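Polyphosphate kinase (Porphyromonas gingivalis, PDB 2O8R) probably catalyses the reversible transfer of the terminal phosphate of ATP onto a long polyphosphate chain, with magnesium as cofactor. Local coordinates at residues I157-V162 with V234-D239; P266-Y271 with E293-G298; F140-P145 with N183-G188; D228-K233 with R274-V279. The protein carries 3 engineered substitutions. All blocks are in the same frame, centred on the assembly; numbering follows the deposited sequence. Where two conformers were deposited one is given.

Interaction 1 (I157-V162 with V234-D239)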
loop_
_atom_site.group_PDB
_atom_site.type_symbol
_atom_site.label_atom_id
_atom_site.label_comp_id
_atom_site.label_asym_id
_atom_site.label_seq_id
_atom_site.Cartn_x
_atom_site.Cartn_y
_atom_site.Cartn_z
ATOM N N ILE A 157 -20.687 -12.528 -8.117
ATOM C CA ILE A 157 -20.727 -11.902 -6.800
ATOM C C ILE A 157 -19.388 -12.172 -6.116
ATOM O O ILE A 157 -19.112 -13.302 -5.720
ATOM C CB ILE A 157 -21.895 -12.452 -5.945
ATOM C CG1 ILE A 157 -23.232 -12.120 -6.598
ATOM C CG2 ILE A 157 -21.870 -11.891 -4.528
ATOM C CD1 ILE A 157 -24.436 -12.664 -5.850
ATOM N N ARG A 158 -18.558 -11.137 -6.003
ATOM C CA ARG A 158 -17.208 -11.267 -5.438
ATOM C C ARG A 158 -17.205 -11.568 -3.946
ATOM O O ARG A 158 -18.128 -11.199 -3.205
ATOM C CB ARG A 158 -16.391 -10.004 -5.685
ATOM C CG ARG A 158 -16.337 -9.591 -7.135
ATOM C CD ARG A 158 -15.536 -8.343 -7.295
ATOM N NE ARG A 158 -14.135 -8.507 -6.910
ATOM C CZ ARG A 158 -13.272 -7.497 -6.826
ATOM N NH1 ARG A 158 -13.675 -6.258 -7.090
ATOM N NH2 ARG A 158 -12.010 -7.714 -6.472
ATOM N N SER A 159 -16.149 -12.244 -3.515
ATOM C CA SER A 159 -16.034 -12.635 -2.130
ATOM C C SER A 159 -15.490 -11.476 -1.310
ATOM O O SER A 159 -14.863 -10.552 -1.850
ATOM C CB SER A 159 -15.173 -13.894 -1.981
ATOM O OG SER A 159 -13.871 -13.681 -2.484
ATOM N N GLY A 160 -15.776 -11.514 -0.011
ATOM C CA GLY A 160 -15.287 -10.512 0.933
ATOM C C GLY A 160 -15.987 -9.177 0.829
ATOM O O GLY A 160 -15.703 -8.266 1.598
ATOM N N ARG A 161 -16.895 -9.060 -0.135
ATOM C CA ARG A 161 -17.674 -7.843 -0.321
ATOM C C ARG A 161 -19.097 -8.019 0.220
ATOM O O ARG A 161 -19.526 -9.133 0.539
ATOM C CB ARG A 161 -17.701 -7.443 -1.802
ATOM C CG ARG A 161 -16.327 -7.186 -2.419
ATOM C CD ARG A 161 -15.715 -5.865 -1.954
ATOM N NE ARG A 161 -15.969 -4.750 -2.874
ATOM C CZ ARG A 161 -16.960 -3.873 -2.736
ATOM N NH1 ARG A 161 -17.809 -3.981 -1.722
ATOM N NH2 ARG A 161 -17.108 -2.887 -3.610
ATOM N N VAL A 162 -19.818 -6.912 0.331
ATOM C CA VAL A 162 -21.200 -6.944 0.736
ATOM C C VAL A 162 -22.007 -6.524 -0.465
ATOM O O VAL A 162 -21.670 -5.547 -1.126
ATOM C CB VAL A 162 -21.458 -5.959 1.865
ATOM C CG1 VAL A 162 -22.941 -5.838 2.138
ATOM C CG2 VAL A 162 -20.725 -6.391 3.102
ATOM N N VAL A 234 -20.624 -13.789 0.045
ATOM C CA VAL A 234 -20.162 -15.124 -0.299
ATOM C C VAL A 234 -18.679 -15.218 0.002
ATOM O O VAL A 234 -17.936 -14.298 -0.303
ATOM C CB VAL A 234 -20.487 -15.483 -1.787
ATOM C CG1 VAL A 234 -20.086 -14.371 -2.726
ATOM C CG2 VAL A 234 -19.840 -16.790 -2.205
ATOM N N SER A 235 -18.256 -16.296 0.657
ATOM C CA SER A 235 -16.830 -16.626 0.720
ATOM C C SER A 235 -16.596 -17.707 -0.311
ATOM O O SER A 235 -17.408 -18.626 -0.429
ATOM C CB SER A 235 -16.426 -17.160 2.094
ATOM O OG SER A 235 -16.947 -16.377 3.151
ATOM N N ARG A 236 -15.507 -17.605 -1.065
ATOM C CA ARG A 236 -15.122 -18.697 -1.968
ATOM C C ARG A 236 -13.625 -19.005 -1.930
ATOM O O ARG A 236 -12.843 -18.209 -1.399
ATOM C CB ARG A 236 -15.609 -18.447 -3.399
ATOM C CG ARG A 236 -15.297 -17.083 -3.976
ATOM C CD ARG A 236 -15.864 -16.981 -5.374
ATOM N NE ARG A 236 -17.282 -17.314 -5.393
ATOM C CZ ARG A 236 -18.223 -16.520 -5.886
ATOM N NH1 ARG A 236 -17.888 -15.360 -6.415
ATOM N NH2 ARG A 236 -19.495 -16.887 -5.866
ATOM N N ASP A 237 -13.247 -20.170 -2.473
ATOM C CA ASP A 237 -11.847 -20.644 -2.501
ATOM C C ASP A 237 -10.902 -19.709 -3.272
ATOM O O ASP A 237 -9.740 -19.546 -2.890
ATOM C CB ASP A 237 -11.763 -22.079 -3.048
ATOM C CG ASP A 237 -12.117 -22.173 -4.536
ATOM O OD1 ASP A 237 -13.049 -21.473 -4.987
ATOM O OD2 ASP A 237 -11.462 -22.955 -5.258
ATOM N N ALA A 238 -11.419 -19.115 -4.352
ATOM C CA ALA A 238 -10.781 -18.011 -5.085
ATOM C C ALA A 238 -11.830 -17.310 -5.961
ATOM O O ALA A 238 -12.845 -17.903 -6.301
ATOM C CB ALA A 238 -9.624 -18.518 -5.933
ATOM N N ASP A 239 -11.591 -16.052 -6.322
ATOM C CA ASP A 239 -12.520 -15.305 -7.177
ATOM C C ASP A 239 -12.294 -15.590 -8.654
ATOM O O ASP A 239 -11.465 -14.936 -9.296
ATOM C CB ASP A 239 -12.398 -13.797 -6.940
ATOM C CG ASP A 239 -13.328 -13.292 -5.852
ATOM O OD1 ASP A 239 -13.985 -14.132 -5.180
ATOM O OD2 ASP A 239 -13.394 -12.049 -5.679
#
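S159 holds OG between its backbone N and its carbonyl carbon (chi1 60°), a turn that aims the hydroxyl at the carboxylate of D239. S159 OG donates to D239 OD1 over 2.7 Å, approaching from above the carboxylate, 43° out of its plane. The main chain helps: S159 N makes a weak bond to D239 OD1 at 3.3 Å, so one serine brings two donors to a single oxygen. The other oxygen, D239 OD2, lies at the edge of the R158 guanidinium and in its plane, where R158 NE completes a long salt bridge of 3.8 Å.

Behind this polar cluster, I157 CG2 rests 3.5 Å from V234 CG1. That same valine methyl sits over one face of the R236 guanidinium, toward its rim; the arginine chain bends at chi3 and brings NH1 up to I157 O, but that bond refines too short and too bent to be relied on. S159 CA adds a CA-H...O contact to V234 O at 3.1 Å.

The loop leading into strand 163-169 is thus laid against the end of strand 225-235 and the turn that follows. R158 also packs on P141 of the second subunit. With a hydroxyl, a weakly bonded amide and a rather distant guanidinium around it, D239 probably stays ionised, and the contact pairs a polar side round D239 with an apolar side, I157 against V234.

Interaction 2 (P266-Y271 with E293-G298)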
loop_
_atom_site.group_PDB
_atom_site.type_symbol
_atom_site.label_atom_id
_atom_site.label_comp_id
_atom_site.label_asym_id
_atom_site.label_seq_id
_atom_site.Cartn_x
_atom_site.Cartn_y
_atom_site.Cartn_z
ATOM N N PRO A 266 -17.695 -21.686 -3.842
ATOM C CA PRO A 266 -18.382 -20.959 -2.773
ATOM C C PRO A 266 -18.442 -21.781 -1.493
ATOM O O PRO A 266 -19.341 -22.608 -1.351
ATOM C CB PRO A 266 -19.802 -20.763 -3.330
ATOM C CG PRO A 266 -19.645 -20.834 -4.798
ATOM C CD PRO A 266 -18.511 -21.787 -5.064
ATOM N N THR A 267 -17.502 -21.557 -0.572
ATOM C CA THR A 267 -17.476 -22.281 0.715
ATOM C C THR A 267 -18.612 -21.839 1.632
ATOM O O THR A 267 -19.109 -22.612 2.459
ATOM C CB THR A 267 -16.172 -22.046 1.508
ATOM O OG1 THR A 267 -16.284 -20.819 2.236
ATOM C CG2 THR A 267 -14.960 -21.997 0.594
ATOM N N ARG A 268 -18.999 -20.580 1.484
ATOM C CA ARG A 268 -20.021 -19.980 2.314
ATOM C C ARG A 268 -20.893 -19.074 1.450
ATOM O O ARG A 268 -20.396 -18.424 0.526
ATOM C CB ARG A 268 -19.345 -19.176 3.430
ATOM C CG ARG A 268 -20.254 -18.698 4.534
ATOM C CD ARG A 268 -19.476 -18.404 5.808
ATOM N NE ARG A 268 -18.626 -17.221 5.709
ATOM C CZ ARG A 268 -17.906 -16.737 6.719
ATOM N NH1 ARG A 268 -17.926 -17.339 7.898
ATOM N NH2 ARG A 268 -17.165 -15.651 6.556
ATOM N N PHE A 269 -22.194 -19.068 1.726
ATOM C CA PHE A 269 -23.075 -18.013 1.235
ATOM C C PHE A 269 -23.965 -17.547 2.377
ATOM O O PHE A 269 -24.883 -18.241 2.791
ATOM C CB PHE A 269 -23.909 -18.460 0.034
ATOM C CG PHE A 269 -24.756 -17.358 -0.551
ATOM C CD1 PHE A 269 -24.250 -16.538 -1.548
ATOM C CD2 PHE A 269 -26.052 -17.130 -0.090
ATOM C CE1 PHE A 269 -25.025 -15.514 -2.081
ATOM C CE2 PHE A 269 -26.827 -16.115 -0.613
ATOM C CZ PHE A 269 -26.314 -15.300 -1.610
HETATM N N MSE A 270 -23.687 -16.353 2.873
HETATM C CA MSE A 270 -24.280 -15.870 4.104
HETATM C C MSE A 270 -25.239 -14.736 3.785
HETATM O O MSE A 270 -24.947 -13.894 2.936
HETATM C CB MSE A 270 -23.152 -15.395 5.012
HETATM C CG MSE A 270 -23.537 -14.893 6.380
HETATM SE SE MSE A 270 -21.922 -14.082 7.086
HETATM C CE MSE A 270 -22.597 -13.191 8.690
ATOM N N TYR A 271 -26.387 -14.714 4.452
ATOM C CA TYR A 271 -27.406 -13.714 4.146
ATOM C C TYR A 271 -28.259 -13.384 5.353
ATOM O O TYR A 271 -28.401 -14.199 6.265
ATOM C CB TYR A 271 -28.303 -14.178 2.995
ATOM C CG TYR A 271 -29.043 -15.465 3.275
ATOM C CD1 TYR A 271 -30.332 -15.446 3.792
ATOM C CD2 TYR A 271 -28.455 -16.701 3.017
ATOM C CE1 TYR A 271 -31.016 -16.616 4.051
ATOM C CE2 TYR A 271 -29.126 -17.882 3.278
ATOM C CZ TYR A 271 -30.408 -17.835 3.795
ATOM O OH TYR A 271 -31.089 -19.004 4.055
ATOM N N GLU A 293 -24.415 -24.684 1.927
ATOM C CA GLU A 293 -23.471 -23.566 2.050
ATOM C C GLU A 293 -24.169 -22.268 2.473
ATOM O O GLU A 293 -23.513 -21.318 2.914
ATOM C CB GLU A 293 -22.736 -23.337 0.728
ATOM C CG GLU A 293 -22.243 -24.603 0.054
ATOM C CD GLU A 293 -22.049 -24.431 -1.444
ATOM O OE1 GLU A 293 -22.862 -23.726 -2.080
ATOM O OE2 GLU A 293 -21.089 -25.013 -1.989
ATOM N N ALA A 294 -25.495 -22.235 2.327
ATOM C CA ALA A 294 -26.293 -21.071 2.702
ATOM C C ALA A 294 -26.538 -21.019 4.206
ATOM O O ALA A 294 -27.166 -21.912 4.771
ATOM C CB ALA A 294 -27.615 -21.049 1.942
ATOM N N ILE A 295 -26.020 -19.976 4.848
ATOM C CA ILE A 295 -26.208 -19.773 6.278
ATOM C C ILE A 295 -26.945 -18.469 6.510
ATOM O O ILE A 295 -26.412 -17.392 6.248
ATOM C CB ILE A 295 -24.866 -19.693 7.033
ATOM C CG1 ILE A 295 -23.845 -20.664 6.441
ATOM C CG2 ILE A 295 -25.082 -19.935 8.527
ATOM C CD1 ILE A 295 -22.461 -20.507 7.014
ATOM N N ARG A 296 -28.177 -18.559 6.996
ATOM C CA ARG A 296 -28.904 -17.357 7.363
ATOM C C ARG A 296 -28.359 -16.779 8.661
ATOM O O ARG A 296 -28.204 -17.487 9.653
ATOM C CB ARG A 296 -30.420 -17.578 7.428
ATOM C CG ARG A 296 -30.895 -19.024 7.444
ATOM C CD ARG A 296 -32.418 -19.078 7.324
ATOM N NE ARG A 296 -33.041 -18.016 8.114
ATOM C CZ ARG A 296 -33.378 -18.122 9.398
ATOM N NH1 ARG A 296 -33.173 -19.256 10.060
ATOM N NH2 ARG A 296 -33.928 -17.090 10.024
ATOM N N SER A 297 -28.039 -15.492 8.631
ATOM C CA SER A 297 -27.483 -14.830 9.794
ATOM C C SER A 297 -28.171 -13.497 10.052
ATOM O O SER A 297 -29.276 -13.250 9.565
ATOM C CB SER A 297 -25.984 -14.619 9.622
ATOM O OG SER A 297 -25.751 -13.636 8.642
ATOM N N GLY A 298 -27.497 -12.643 10.816
ATOM C CA GLY A 298 -28.058 -11.379 11.260
ATOM C C GLY A 298 -28.158 -10.330 10.179
ATOM O O GLY A 298 -27.942 -10.600 8.995
#
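A parallel strand pair from a beta-alpha-beta unit brings R268-Y271 alongside A294-S297, with axes 27° apart. Four backbone bonds lace it. F269 N to E293 O (2.9 Å) is the first; I295 N to F269 O and Y271 N to I295 O follow, and S297 N to Y271 O (2.7 Å) is the last. The side chain of Y271 does most on one face. Its chi1 of 60° swings the ring across to the neighbouring strand, where R296 CA lies over it in a CH-pi contact, 4.0 Å from the centroid. A294 CB meets the same ring at its edge, 3.8 Å from Y271 CE2, while the R296 chain runs on past the hydroxyl.

Helix 277-283 is the crossover between the two strands, and its L280 touches both Y271 and A294. Strand 294-297 forms one border of the six-stranded mixed sheet within this chain. On the opposite face, I295 CD1 packs obliquely on the R268 chain, 3.8 Å from R268 CG, before that arginine reaches E50 in a salt bridge and Y53 in a cation-pi contact. M270, a selenomethionine, extends on this face too, its CE beside S297 OG, and a sulfate ion, probably from the crystallisation liquor, lies about 3 Å from the M270 side chain.

Interaction 3 (F140-P145 with N183-G188)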
loop_
_atom_site.group_PDB
_atom_site.type_symbol
_atom_site.label_atom_id
_atom_site.label_comp_id
_atom_site.label_asym_id
_atom_site.label_seq_id
_atom_site.Cartn_x
_atom_site.Cartn_y
_atom_site.Cartn_z
ATOM N N PHE A 140 -24.090 7.089 -5.098
ATOM C CA PHE A 140 -24.732 6.740 -6.362
ATOM C C PHE A 140 -23.761 6.587 -7.535
ATOM O O PHE A 140 -23.824 5.588 -8.239
ATOM C CB PHE A 140 -25.869 7.715 -6.697
ATOM C CG PHE A 140 -26.642 7.345 -7.917
ATOM C CD1 PHE A 140 -27.714 6.471 -7.830
ATOM C CD2 PHE A 140 -26.296 7.867 -9.162
ATOM C CE1 PHE A 140 -28.438 6.116 -8.954
ATOM C CE2 PHE A 140 -27.009 7.520 -10.291
ATOM C CZ PHE A 140 -28.088 6.640 -10.187
ATOM N N PRO A 141 -22.857 7.560 -7.747
ATOM C CA PRO A 141 -21.898 7.391 -8.861
ATOM C C PRO A 141 -21.037 6.125 -8.789
ATOM O O PRO A 141 -20.403 5.768 -9.774
ATOM C CB PRO A 141 -20.993 8.626 -8.752
ATOM C CG PRO A 141 -21.757 9.616 -7.926
ATOM C CD PRO A 141 -22.675 8.847 -7.038
ATOM N N LEU A 142 -21.021 5.455 -7.639
ATOM C CA LEU A 142 -20.202 4.262 -7.457
ATOM C C LEU A 142 -21.045 2.975 -7.485
ATOM O O LEU A 142 -20.562 1.880 -7.209
ATOM C CB LEU A 142 -19.410 4.372 -6.148
ATOM C CG LEU A 142 -18.401 5.518 -5.945
ATOM C CD1 LEU A 142 -17.640 5.335 -4.637
ATOM C CD2 LEU A 142 -17.421 5.600 -7.098
ATOM N N LEU A 143 -22.310 3.112 -7.844
ATOM C CA LEU A 143 -23.209 1.974 -7.922
ATOM C C LEU A 143 -23.230 1.338 -9.310
ATOM O O LEU A 143 -22.891 1.963 -10.308
ATOM C CB LEU A 143 -24.617 2.426 -7.552
ATOM C CG LEU A 143 -25.112 2.238 -6.112
ATOM C CD1 LEU A 143 -23.989 2.229 -5.118
ATOM C CD2 LEU A 143 -26.145 3.300 -5.755
ATOM N N TYR A 144 -23.623 0.074 -9.359
ATOM C CA TYR A 144 -23.907 -0.592 -10.614
ATOM C C TYR A 144 -25.187 -1.392 -10.434
ATOM O O TYR A 144 -25.131 -2.548 -10.033
ATOM C CB TYR A 144 -22.778 -1.528 -10.985
ATOM C CG TYR A 144 -21.479 -0.834 -11.247
ATOM C CD1 TYR A 144 -21.116 -0.469 -12.528
ATOM C CD2 TYR A 144 -20.590 -0.568 -10.210
ATOM C CE1 TYR A 144 -19.896 0.159 -12.776
ATOM C CE2 TYR A 144 -19.377 0.057 -10.442
ATOM C CZ TYR A 144 -19.034 0.418 -11.721
ATOM O OH TYR A 144 -17.837 1.054 -11.937
ATOM N N PRO A 145 -26.349 -0.769 -10.703
ATOM C CA PRO A 145 -27.624 -1.455 -10.483
ATOM C C PRO A 145 -27.773 -2.581 -11.470
ATOM O O PRO A 145 -27.768 -2.357 -12.680
ATOM C CB PRO A 145 -28.669 -0.372 -10.751
ATOM C CG PRO A 145 -27.907 0.924 -10.711
ATOM C CD PRO A 145 -26.543 0.599 -11.210
ATOM N N ASN A 183 -24.051 -3.180 -5.533
ATOM C CA ASN A 183 -22.777 -3.188 -4.846
ATOM C C ASN A 183 -22.774 -2.199 -3.714
ATOM O O ASN A 183 -23.405 -1.150 -3.799
ATOM C CB ASN A 183 -21.655 -2.839 -5.828
ATOM C CG ASN A 183 -21.989 -1.643 -6.700
ATOM O OD1 ASN A 183 -23.128 -1.463 -7.130
ATOM N ND2 ASN A 183 -20.998 -0.816 -6.963
ATOM N N VAL A 184 -22.072 -2.526 -2.639
ATOM C CA VAL A 184 -21.818 -1.523 -1.626
ATOM C C VAL A 184 -20.357 -1.112 -1.766
ATOM O O VAL A 184 -19.449 -1.851 -1.392
ATOM C CB VAL A 184 -22.277 -1.972 -0.224
ATOM C CG1 VAL A 184 -23.428 -2.929 -0.379
ATOM C CG2 VAL A 184 -21.176 -2.622 0.550
ATOM N N PRO A 185 -20.128 0.062 -2.360
ATOM C CA PRO A 185 -18.805 0.455 -2.855
ATOM C C PRO A 185 -17.808 0.773 -1.752
ATOM O O PRO A 185 -17.330 1.903 -1.653
ATOM C CB PRO A 185 -19.096 1.712 -3.680
ATOM C CG PRO A 185 -20.363 2.255 -3.126
ATOM C CD PRO A 185 -21.149 1.102 -2.572
ATOM N N THR A 186 -17.485 -0.218 -0.929
ATOM C CA THR A 186 -16.543 0.008 0.163
ATOM C C THR A 186 -15.114 0.027 -0.347
ATOM O O THR A 186 -14.188 0.302 0.399
ATOM C CB THR A 186 -16.695 -1.004 1.286
ATOM O OG1 THR A 186 -16.559 -2.328 0.758
ATOM C CG2 THR A 186 -18.039 -0.854 1.918
ATOM N N ASP A 187 -14.956 -0.237 -1.635
ATOM C CA ASP A 187 -13.684 -0.057 -2.306
ATOM C C ASP A 187 -13.406 1.421 -2.574
ATOM O O ASP A 187 -12.319 1.785 -3.009
ATOM C CB ASP A 187 -13.690 -0.832 -3.625
ATOM C CG ASP A 187 -14.903 -0.507 -4.506
ATOM O OD1 ASP A 187 -15.675 0.421 -4.178
ATOM O OD2 ASP A 187 -15.086 -1.191 -5.537
ATOM N N GLY A 188 -14.411 2.263 -2.358
ATOM C CA GLY A 188 -14.294 3.694 -2.621
ATOM C C GLY A 188 -14.834 4.575 -1.503
ATOM O O GLY A 188 -14.588 5.776 -1.482
#
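L142 lays its CB against the ring of P185, 3.6 Å from P185 CB, the two side chains crossing at a slant. L143 reaches the other end of that proline: L143 CD1 lies 4.0 Å from P185 CD. P185 is itself the centre of an inverse gamma turn, closed by T186 N bonding back to V184 O.

Beside this apolar patch stands the amide of N183. A chi1 of 46° turns it toward the chain leaving helix 125-139. There Y144 N donates to N183 OD1 over 2.8 Å with an N-H...O angle of 154°, tilted modestly from the carbonyl plane, while N183 ND2 gives a weak, bent bond to L142 O at 2.7 Å. The amide also meets the edge of the Y144 ring, N183 ND2 coming 3.3 Å from Y144 CD2, with ring and amide planes 47° apart. Y144 in turn stacks on Y144 of the second subunit, and L142 packs on R158 of that subunit.

One side-chain amide therefore imitates a backbone peptide, accepting from one residue and donating to another two places earlier. Engaging both ends probably favours this orientation of the amide and ties the loop after strand 178-183 to the chain beside the dimer contact.

Interaction 4 (D228-K233 with R274-V279)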
loop_
_atom_site.group_PDB
_atom_site.type_symbol
_atom_site.label_atom_id
_atom_site.label_comp_id
_atom_site.label_asym_id
_atom_site.label_seq_id
_atom_site.Cartn_x
_atom_site.Cartn_y
_atom_site.Cartn_z
ATOM N N ASP A 228 -38.091 -4.952 -0.670
ATOM C CA ASP A 228 -37.193 -5.265 0.409
ATOM C C ASP A 228 -35.806 -5.373 -0.195
ATOM O O ASP A 228 -35.657 -5.545 -1.408
ATOM C CB ASP A 228 -37.594 -6.593 1.059
ATOM C CG ASP A 228 -37.290 -6.643 2.554
ATOM O OD1 ASP A 228 -36.316 -5.999 3.014
ATOM O OD2 ASP A 228 -38.035 -7.345 3.272
ATOM N N SER A 229 -34.794 -5.229 0.649
ATOM C CA SER A 229 -33.446 -5.592 0.275
ATOM C C SER A 229 -32.833 -6.384 1.416
ATOM O O SER A 229 -33.283 -6.288 2.563
ATOM C CB SER A 229 -32.607 -4.362 -0.082
ATOM O OG SER A 229 -32.369 -3.544 1.044
ATOM N N TYR A 230 -31.834 -7.197 1.081
ATOM C CA TYR A 230 -31.171 -8.066 2.045
ATOM C C TYR A 230 -29.683 -8.113 1.735
ATOM O O TYR A 230 -29.285 -8.210 0.566
ATOM C CB TYR A 230 -31.741 -9.477 1.973
ATOM C CG TYR A 230 -33.227 -9.555 1.683
ATOM C CD1 TYR A 230 -34.150 -9.689 2.719
ATOM C CD2 TYR A 230 -33.709 -9.510 0.371
ATOM C CE1 TYR A 230 -35.503 -9.773 2.458
ATOM C CE2 TYR A 230 -35.064 -9.586 0.104
ATOM C CZ TYR A 230 -35.957 -9.722 1.153
ATOM O OH TYR A 230 -37.305 -9.803 0.894
ATOM N N SER A 231 -28.866 -8.025 2.782
ATOM C CA SER A 231 -27.418 -8.049 2.632
ATOM C C SER A 231 -27.002 -9.481 2.426
ATOM O O SER A 231 -27.479 -10.384 3.118
ATOM C CB SER A 231 -26.710 -7.489 3.869
ATOM O OG SER A 231 -27.126 -6.167 4.145
ATOM N N ILE A 232 -26.120 -9.685 1.457
ATOM C CA ILE A 232 -25.536 -10.989 1.224
ATOM C C ILE A 232 -24.018 -10.899 1.173
ATOM O O ILE A 232 -23.454 -9.821 0.988
ATOM C CB ILE A 232 -26.063 -11.633 -0.069
ATOM C CG1 ILE A 232 -25.878 -10.683 -1.261
ATOM C CG2 ILE A 232 -27.520 -12.058 0.108
ATOM C CD1 ILE A 232 -26.081 -11.334 -2.606
ATOM N N LYS A 233 -23.376 -12.050 1.337
ATOM C CA LYS A 233 -21.927 -12.187 1.326
ATOM C C LYS A 233 -21.607 -13.620 0.916
ATOM O O LYS A 233 -22.254 -14.564 1.375
ATOM C CB LYS A 233 -21.384 -11.902 2.724
ATOM C CG LYS A 233 -19.933 -12.295 2.979
ATOM C CD LYS A 233 -19.583 -12.060 4.446
ATOM C CE LYS A 233 -18.341 -12.817 4.869
ATOM N NZ LYS A 233 -17.101 -12.232 4.298
ATOM N N ARG A 274 -33.941 -12.655 7.407
ATOM C CA ARG A 274 -35.281 -12.231 7.005
ATOM C C ARG A 274 -35.561 -12.583 5.543
ATOM O O ARG A 274 -36.687 -12.424 5.080
ATOM C CB ARG A 274 -35.455 -10.717 7.191
ATOM C CG ARG A 274 -35.389 -10.221 8.622
ATOM C CD ARG A 274 -35.161 -8.710 8.686
ATOM N NE ARG A 274 -36.404 -7.944 8.802
ATOM C CZ ARG A 274 -36.924 -7.515 9.954
ATOM N NH1 ARG A 274 -36.315 -7.775 11.106
ATOM N NH2 ARG A 274 -38.059 -6.819 9.954
HETATM N N MSE A 275 -34.540 -13.052 4.824
HETATM C CA MSE A 275 -34.647 -13.302 3.392
HETATM C C MSE A 275 -35.441 -14.563 3.120
HETATM O O MSE A 275 -35.105 -15.624 3.648
HETATM C CB MSE A 275 -33.264 -13.452 2.777
HETATM C CG MSE A 275 -33.160 -12.924 1.370
HETATM SE SE MSE A 275 -31.532 -13.482 0.466
HETATM C CE MSE A 275 -31.273 -12.019 -0.754
ATOM N N PRO A 276 -36.513 -14.449 2.313
ATOM C CA PRO A 276 -37.275 -15.603 1.827
ATOM C C PRO A 276 -36.430 -16.486 0.909
ATOM O O PRO A 276 -35.504 -15.995 0.263
ATOM C CB PRO A 276 -38.421 -14.961 1.037
ATOM C CG PRO A 276 -38.507 -13.558 1.553
ATOM C CD PRO A 276 -37.094 -13.179 1.841
ATOM N N ASP A 277 -36.745 -17.777 0.855
ATOM C CA ASP A 277 -35.935 -18.723 0.074
ATOM C C ASP A 277 -36.125 -18.569 -1.430
ATOM O O ASP A 277 -35.240 -18.941 -2.204
ATOM C CB ASP A 277 -36.200 -20.171 0.498
ATOM C CG ASP A 277 -36.145 -20.357 1.999
ATOM O OD1 ASP A 277 -36.964 -19.730 2.707
ATOM O OD2 ASP A 277 -35.291 -21.135 2.474
ATOM N N GLU A 278 -37.269 -18.017 -1.838
ATOM C CA GLU A 278 -37.530 -17.762 -3.254
ATOM C C GLU A 278 -36.439 -16.880 -3.850
ATOM O O GLU A 278 -35.954 -17.139 -4.954
ATOM C CB GLU A 278 -38.898 -17.112 -3.471
ATOM C CG GLU A 278 -40.076 -17.949 -3.018
ATOM C CD GLU A 278 -40.658 -17.465 -1.707
ATOM O OE1 GLU A 278 -41.348 -16.423 -1.709
ATOM O OE2 GLU A 278 -40.434 -18.133 -0.676
ATOM N N VAL A 279 -36.048 -15.851 -3.101
ATOM C CA VAL A 279 -34.996 -14.942 -3.543
ATOM C C VAL A 279 -33.605 -15.576 -3.393
ATOM O O VAL A 279 -32.689 -15.275 -4.170
ATOM C CB VAL A 279 -35.133 -13.527 -2.891
ATOM C CG1 VAL A 279 -35.333 -13.618 -1.410
ATOM C CG2 VAL A 279 -33.959 -12.613 -3.251
#
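The ring of Y230 is a flat floor on which the M275 chain lies. M275 CG is the main bump: it sits 3.4 Å above the ring plane, set toward the CG end of the ring, in a CH-pi contact 20° off the ring normal. From there the selenomethionine runs on extended, its SE 5.0 Å from the Y230 centroid and oblique to the ring, a Met-aromatic contact of the looser kind. The terminal methyl reaches past the root of the tyrosine, with M275 CE 3.7 Å from Y230 CD2, and drops into the notch between Y230 and I232, where I232 CG2 meets M275 CE at 3.9 Å.

At the far end of the ring P276 takes over. Its CD rests by the phenol oxygen, 3.5 Å from Y230 OH, with the proline crossing the tyrosine at about a right angle. V279 fills in more distantly, its CG1 4.3 Å from Y230 CE2. With its CG anti to the carbonyl carbon (chi1 -36°), the Y230 ring lies where M275 and P276 can cover it. No hydrogen bond joins the two segments; the fit is one of shape, with methylene, methyl and proline ring spread over one aromatic side chain.

P276 occupies the N-cap position, so the tyrosine receives the very start of helix 277-283, the crossover between strands 268-272 and 294-297. Strand 225-235 runs beneath between strands 163-169 and 268-272; A165 of the former touches M275, D272 of the latter flanks Y230, and Y179 of strand 178-183 meets V279.

All four contacts belong to the middle domain, three of them gathered on strand 225-235 and its neighbours. Interactions 1 and 2 lie 11 Å apart between centres and are stitched by a probable hydrogen bond, S235 N to R268 O (3.0 Å). Interaction 4 lies equally far from interaction 2 and joins it through another probable one, M270 N to K233 O (2.7 Å). Interaction 3 connects to this group by a probable hydrogen bond from R161 NH1 to V184 O (2.7 Å), and like interaction 1 it touches the second subunit. The side chain of N48, a predicted ATP-binding residue, lies about 9 Å from that of R268 and about 12 Å from that of S235, near but not touching. Interactions 3 and 4 lie away from the predicted sites.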